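Local coordinates for protein hemagglutinin (Pseudomonas aeruginosa, PDB 6D7Y) that is the toxic C-terminal tip of CdiA, a contact-dependent growth inhibition protein, and is bound and probably neutralised by its immunity protein, at residues K49-I54 with R81-N86; V55-E60 with K75-G80. One frame throughout, in Å; residues are numbered along the deposited sequence.

Contact 1. Residues K49-I54 with R81-N86; sequences KHFKEI and RGVRLN
R81, just before strand 82-86, reaches to H50 and E53 on helix 40-56, which packs across a four-stranded antiparallel sheet; the short axes run 8.6 Å apart at about a right angle. A single guanidinium nitrogen serves two acceptors one helical turn apart. R81 NH1 gives a fairly straight hydrogen bond to H50 ND1 (3.1 Å, 161° at the hydrogen), so ND1 acts here as an acceptor. Toward the carboxylate it makes a salt bridge, R81 NH1 to E53 OE1 at 2.8 Å. The guanidinium and carboxylate planes are steeply inclined, 77° apart, and only one nitrogen engages OE1. The other carboxylate oxygen is taken within the helix, E53 OE2 receiving K49 NZ at 2.7 Å. R81 NH2 pairs with D79, so both ends of the guanidinium group are held. A bend at chi3 (-64°) turns the guanidinium so that its edge meets H50 and E53, with I54 CG1 over one face. Beyond this polar end the interface turns apolar: F51 CE1 meets V83 CG1 with the edge of its ring, and I54 CD1 rests on V83 CG2 at 3.6 Å.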
loop_
_atom_site.group_PDB
_atom_site.type_symbol
_atom_site.label_atom_id
_atom_site.label_comp_id
_atom_site.label_asym_id
_atom_site.label_seq_id
_atom_site.Cartn_x
_atom_site.Cartn_y
_atom_site.Cartn_z
ATOM N N LYS A 49 -9.044 2.498 -0.843
ATOM C CA LYS A 49 -9.810 2.472 0.413
ATOM C C LYS A 49 -8.849 2.175 1.575
ATOM O O LYS A 49 -8.848 2.897 2.587
ATOM C CB LYS A 49 -10.946 1.446 0.356
ATOM C CG LYS A 49 -11.697 1.238 1.664
ATOM C CD LYS A 49 -12.872 0.285 1.490
ATOM C CE LYS A 49 -13.325 -0.299 2.825
ATOM N NZ LYS A 49 -13.700 0.725 3.836
ATOM N N HIS A 50 -8.044 1.124 1.422
ATOM C CA HIS A 50 -7.030 0.778 2.439
ATOM C C HIS A 50 -6.055 1.920 2.673
ATOM O O HIS A 50 -5.745 2.257 3.799
ATOM C CB HIS A 50 -6.203 -0.424 2.024
ATOM C CG HIS A 50 -6.886 -1.739 2.212
ATOM N ND1 HIS A 50 -7.031 -2.322 3.450
ATOM C CD2 HIS A 50 -7.372 -2.630 1.317
ATOM C CE1 HIS A 50 -7.606 -3.502 3.312
ATOM N NE2 HIS A 50 -7.823 -3.712 2.028
ATOM N N PHE A 51 -5.550 2.486 1.585
ATOM C CA PHE A 51 -4.624 3.592 1.660
ATOM C C PHE A 51 -5.192 4.730 2.523
ATOM O O PHE A 51 -4.547 5.169 3.481
ATOM C CB PHE A 51 -4.296 4.085 0.256
ATOM C CG PHE A 51 -3.345 5.231 0.232
ATOM C CD1 PHE A 51 -1.992 5.017 0.418
ATOM C CD2 PHE A 51 -3.803 6.528 0.028
ATOM C CE1 PHE A 51 -1.099 6.066 0.392
ATOM C CE2 PHE A 51 -2.914 7.592 0.002
ATOM C CZ PHE A 51 -1.561 7.351 0.182
ATOM N N LYS A 52 -6.388 5.200 2.177
ATOM C CA LYS A 52 -7.041 6.276 2.940
ATOM C C LYS A 52 -7.270 5.897 4.403
ATOM O O LYS A 52 -7.136 6.741 5.294
ATOM C CB LYS A 52 -8.353 6.708 2.289
ATOM C CG LYS A 52 -8.147 7.460 0.991
ATOM C CD LYS A 52 -9.462 7.960 0.415
ATOM C CE LYS A 52 -9.239 8.700 -0.901
ATOM N NZ LYS A 52 -8.336 9.878 -0.755
ATOM N N GLU A 53 -7.628 4.645 4.652
ATOM C CA GLU A 53 -7.810 4.177 6.029
ATOM C C GLU A 53 -6.509 4.247 6.834
ATOM O O GLU A 53 -6.499 4.742 7.969
ATOM C CB GLU A 53 -8.380 2.762 6.066
ATOM C CG GLU A 53 -9.858 2.703 5.672
ATOM C CD GLU A 53 -10.449 1.301 5.657
ATOM O OE1 GLU A 53 -9.696 0.310 5.720
ATOM O OE2 GLU A 53 -11.694 1.188 5.575
ATOM N N ILE A 54 -5.418 3.778 6.230
ATOM C CA ILE A 54 -4.101 3.778 6.877
ATOM C C ILE A 54 -3.639 5.201 7.181
ATOM O O ILE A 54 -3.084 5.465 8.244
ATOM C CB ILE A 54 -3.059 3.010 6.020
ATOM C CG1 ILE A 54 -3.478 1.536 5.891
ATOM C CG2 ILE A 54 -1.673 3.095 6.652
ATOM C CD1 ILE A 54 -2.785 0.754 4.783
ATOM N N ARG A 81 -1.585 -3.766 8.671
ATOM C CA ARG A 81 -1.466 -3.060 7.415
ATOM C C ARG A 81 -0.509 -1.876 7.558
ATOM O O ARG A 81 -0.386 -1.265 8.616
ATOM C CB ARG A 81 -2.817 -2.518 6.975
ATOM C CG ARG A 81 -3.891 -3.572 6.744
ATOM C CD ARG A 81 -5.195 -2.888 6.356
ATOM N NE ARG A 81 -5.709 -2.048 7.435
ATOM C CZ ARG A 81 -6.665 -1.134 7.316
ATOM N NH1 ARG A 81 -7.248 -0.884 6.148
ATOM N NH2 ARG A 81 -7.063 -0.470 8.392
ATOM N N GLY A 82 0.143 -1.532 6.465
ATOM C CA GLY A 82 1.033 -0.421 6.484
ATOM C C GLY A 82 1.265 0.103 5.084
ATOM O O GLY A 82 0.974 -0.583 4.112
ATOM N N VAL A 83 1.809 1.314 5.009
ATOM C CA VAL A 83 2.140 1.967 3.709
ATOM C C VAL A 83 3.575 2.455 3.750
ATOM O O VAL A 83 4.054 2.953 4.777
ATOM C CB VAL A 83 1.208 3.153 3.429
ATOM C CG1 VAL A 83 1.706 3.996 2.255
ATOM C CG2 VAL A 83 -0.196 2.645 3.136
ATOM N N ARG A 84 4.262 2.282 2.617
ATOM C CA ARG A 84 5.617 2.711 2.442
ATOM C C ARG A 84 5.606 3.708 1.296
ATOM O O ARG A 84 5.038 3.442 0.236
ATOM C CB ARG A 84 6.526 1.540 2.094
ATOM C CG ARG A 84 7.966 1.897 1.737
ATOM C CD ARG A 84 8.784 0.634 1.494
ATOM N NE ARG A 84 9.156 -0.011 2.759
ATOM C CZ ARG A 84 9.531 -1.285 2.900
ATOM N NH1 ARG A 84 9.456 -2.128 1.882
ATOM N NH2 ARG A 84 9.869 -1.744 4.123
ATOM N N LEU A 85 6.194 4.857 1.565
ATOM C CA LEU A 85 6.339 5.924 0.606
ATOM C C LEU A 85 7.815 6.182 0.347
ATOM O O LEU A 85 8.675 5.982 1.217
ATOM C CB LEU A 85 5.761 7.214 1.172
ATOM C CG LEU A 85 4.312 7.265 1.637
ATOM C CD1 LEU A 85 3.983 8.680 2.106
ATOM C CD2 LEU A 85 3.355 6.821 0.544
ATOM N N ASN A 86 8.122 6.614 -0.870
ATOM C CA ASN A 86 9.459 7.076 -1.151
ATOM C C ASN A 86 9.638 8.396 -0.408
ATOM O O ASN A 86 8.653 9.041 0.023
ATOM C CB ASN A 86 9.621 7.294 -2.667
ATOM C CG ASN A 86 9.558 6.000 -3.422
ATOM O OD1 ASN A 86 10.350 5.084 -3.160
ATOM N ND2 ASN A 86 8.646 5.906 -4.360
#

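Contact 2. Residues V55-E60 with K75-G80; sequences VRAPGE and KRLIDG
This is a surface contact in which a lysine from the sheet ties down the C-terminal end of a helix. The last turn of helix 40-56 and the loop after it, through E60, lie against the end of strand 71-76 and the turn that follows. K75 has the largest share of the interface and makes both direct hydrogen bonds. Its CG stands anti to the backbone N (chi1 -178°) and the rest of the chain is fully extended, which carries the ammonium group from the strand to the carbonyls at the helix end. There K75 NZ donates to A57 O at 2.6 Å, with a C=O...N angle of 146° and the donor tilted 28° from the carbonyl plane. A weak bond from K75 NZ to V55 O, 3.2 Å, adds to it, and I54 O is a further acceptor. The buried amine is thus met by three backbone oxygens, and its positive charge probably suits the negative end of the helix dipole. On the way there the aliphatic part of K75 runs past the loop, K75 CG lying 3.7 Å from E60 O and K75 CE 3.8 Å from G59 O. Next to the lysine, L77 presses both methyl branches against the methyl of A57, L77 CD2 coming within 3.8 Å of A57 CB; A57 is where the chain leaves helical geometry. At the far edge one water joins the two backbones, donating to E60 O at 2.9 Å and accepting from R76 N at 2.8 Å. From L77 to G80 the chain makes a type I beta turn, closed by G80 N to L77 O. The arrangement is a lysine from the end of a hairpin strand binding the backbone carbonyls where a packed helix ends, beside the turn of an antiparallel beta hairpin.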
loop_
_atom_site.group_PDB
_atom_site.type_symbol
_atom_site.label_atom_id
_atom_site.label_comp_id
_atom_site.label_asym_id
_atom_site.label_seq_id
_atom_site.Cartn_x
_atom_site.Cartn_y
_atom_site.Cartn_z
ATOM N N VAL A 55 -3.871 6.108 6.243
ATOM C CA VAL A 55 -3.512 7.504 6.415
ATOM C C VAL A 55 -4.303 8.166 7.556
ATOM O O VAL A 55 -3.733 8.921 8.328
ATOM C CB VAL A 55 -3.731 8.296 5.106
ATOM C CG1 VAL A 55 -3.595 9.796 5.326
ATOM C CG2 VAL A 55 -2.757 7.821 4.044
ATOM N N ARG A 56 -5.592 7.870 7.670
ATOM C CA ARG A 56 -6.413 8.519 8.723
ATOM C C ARG A 56 -6.300 7.874 10.110
ATOM O O ARG A 56 -6.657 8.500 11.112
ATOM C CB ARG A 56 -7.893 8.635 8.319
ATOM C CG ARG A 56 -8.686 7.343 8.275
ATOM C CD ARG A 56 -10.167 7.623 8.061
ATOM N NE ARG A 56 -10.432 8.308 6.792
ATOM C CZ ARG A 56 -10.697 7.711 5.624
ATOM N NH1 ARG A 56 -10.744 6.386 5.514
ATOM N NH2 ARG A 56 -10.924 8.456 4.547
ATOM N N ALA A 57 -5.818 6.635 10.165
ATOM C CA ALA A 57 -5.667 5.917 11.429
ATOM C C ALA A 57 -4.581 6.530 12.320
ATOM O O ALA A 57 -3.689 7.198 11.820
ATOM C CB ALA A 57 -5.336 4.462 11.170
ATOM N N PRO A 58 -4.683 6.338 13.652
ATOM C CA PRO A 58 -3.623 6.847 14.513
ATOM C C PRO A 58 -2.297 6.098 14.272
ATOM O O PRO A 58 -2.280 4.969 13.772
ATOM C CB PRO A 58 -4.159 6.586 15.919
ATOM C CG PRO A 58 -5.631 6.611 15.763
ATOM C CD PRO A 58 -5.888 5.982 14.427
ATOM N N GLY A 59 -1.209 6.718 14.679
ATOM C CA GLY A 59 0.110 6.169 14.475
ATOM C C GLY A 59 0.787 7.207 13.632
ATOM O O GLY A 59 0.185 8.210 13.291
ATOM N N GLU A 60 2.029 6.971 13.271
ATOM C CA GLU A 60 2.761 7.955 12.489
ATOM C C GLU A 60 3.628 7.346 11.412
ATOM O O GLU A 60 4.042 6.183 11.502
ATOM C CB GLU A 60 3.723 8.717 13.430
ATOM C CG GLU A 60 3.113 9.380 14.660
ATOM C CD GLU A 60 2.269 10.627 14.380
ATOM O OE1 GLU A 60 2.237 11.137 13.229
ATOM O OE2 GLU A 60 1.654 11.120 15.342
ATOM N N LYS A 75 4.439 3.937 7.611
ATOM C CA LYS A 75 3.426 3.958 8.662
ATOM C C LYS A 75 2.901 2.522 8.757
ATOM O O LYS A 75 2.377 2.007 7.769
ATOM C CB LYS A 75 2.308 4.907 8.337
ATOM C CG LYS A 75 1.262 4.986 9.428
ATOM C CD LYS A 75 0.230 6.037 9.153
ATOM C CE LYS A 75 -0.781 6.110 10.292
ATOM N NZ LYS A 75 -1.712 7.241 10.074
ATOM N N ARG A 76 3.056 1.889 9.924
ATOM C CA ARG A 76 2.564 0.533 10.146
ATOM C C ARG A 76 1.522 0.568 11.258
ATOM O O ARG A 76 1.772 1.129 12.327
ATOM C CB ARG A 76 3.685 -0.415 10.553
ATOM C CG ARG A 76 4.784 -0.599 9.536
ATOM C CD ARG A 76 5.746 -1.655 10.039
ATOM N NE ARG A 76 6.816 -1.990 9.110
ATOM C CZ ARG A 76 6.817 -3.030 8.269
ATOM N NH1 ARG A 76 5.750 -3.840 8.172
ATOM N NH2 ARG A 76 7.891 -3.248 7.495
ATOM N N LEU A 77 0.352 -0.007 10.980
ATOM C CA LEU A 77 -0.738 -0.011 11.926
ATOM C C LEU A 77 -0.684 -1.214 12.802
ATOM O O LEU A 77 -0.131 -2.239 12.446
ATOM C CB LEU A 77 -2.082 -0.006 11.199
ATOM C CG LEU A 77 -2.353 1.161 10.245
ATOM C CD1 LEU A 77 -3.809 1.094 9.829
ATOM C CD2 LEU A 77 -2.085 2.515 10.882
ATOM N N ILE A 78 -1.303 -1.083 13.963
ATOM C CA ILE A 78 -1.391 -2.183 14.892
ATOM C C ILE A 78 -2.143 -3.382 14.229
ATOM O O ILE A 78 -1.832 -4.522 14.516
ATOM C CB ILE A 78 -2.089 -1.715 16.185
ATOM C CG1 ILE A 78 -1.983 -2.769 17.296
ATOM C CG2 ILE A 78 -3.530 -1.296 15.908
ATOM C CD1 ILE A 78 -0.552 -2.982 17.748
ATOM N N ASP A 79 -3.070 -3.111 13.292
ATOM C CA ASP A 79 -3.831 -4.188 12.587
ATOM C C ASP A 79 -3.029 -4.950 11.501
ATOM O O ASP A 79 -3.576 -5.813 10.826
ATOM C CB ASP A 79 -5.185 -3.678 12.022
ATOM C CG ASP A 79 -5.045 -2.730 10.808
ATOM O OD1 ASP A 79 -4.013 -2.741 10.103
ATOM O OD2 ASP A 79 -6.027 -1.987 10.525
ATOM N N GLY A 80 -1.753 -4.599 11.331
ATOM C CA GLY A 80 -0.874 -5.299 10.406
ATOM C C GLY A 80 -0.680 -4.660 9.058
ATOM O O GLY A 80 0.282 -4.982 8.376
HETATM O O HOH W 1 4.453 3.297 11.899
#

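Contacts 1 and 2 share helix 40-56 and two neighbouring strands, 71-76 and 82-86, of one antiparallel sheet, and their centres lie about 8 Å apart. The sheet joins them directly through a probable hydrogen bond from V83 N to K75 O at 2.9 Å. The helix does so as well: I54 serves both, its carbonyl 2.9 Å (I54 O to K75 NZ) from the lysine of contact 2 and its side chain packing in contact 1, where I54 CG1 also approaches L77 CD1 at 4.0 Å, continuing the apolar layer between them. The 77-80 turn carries the chain from one contact to the other. Together they fasten the last turns of the helix onto the hairpin.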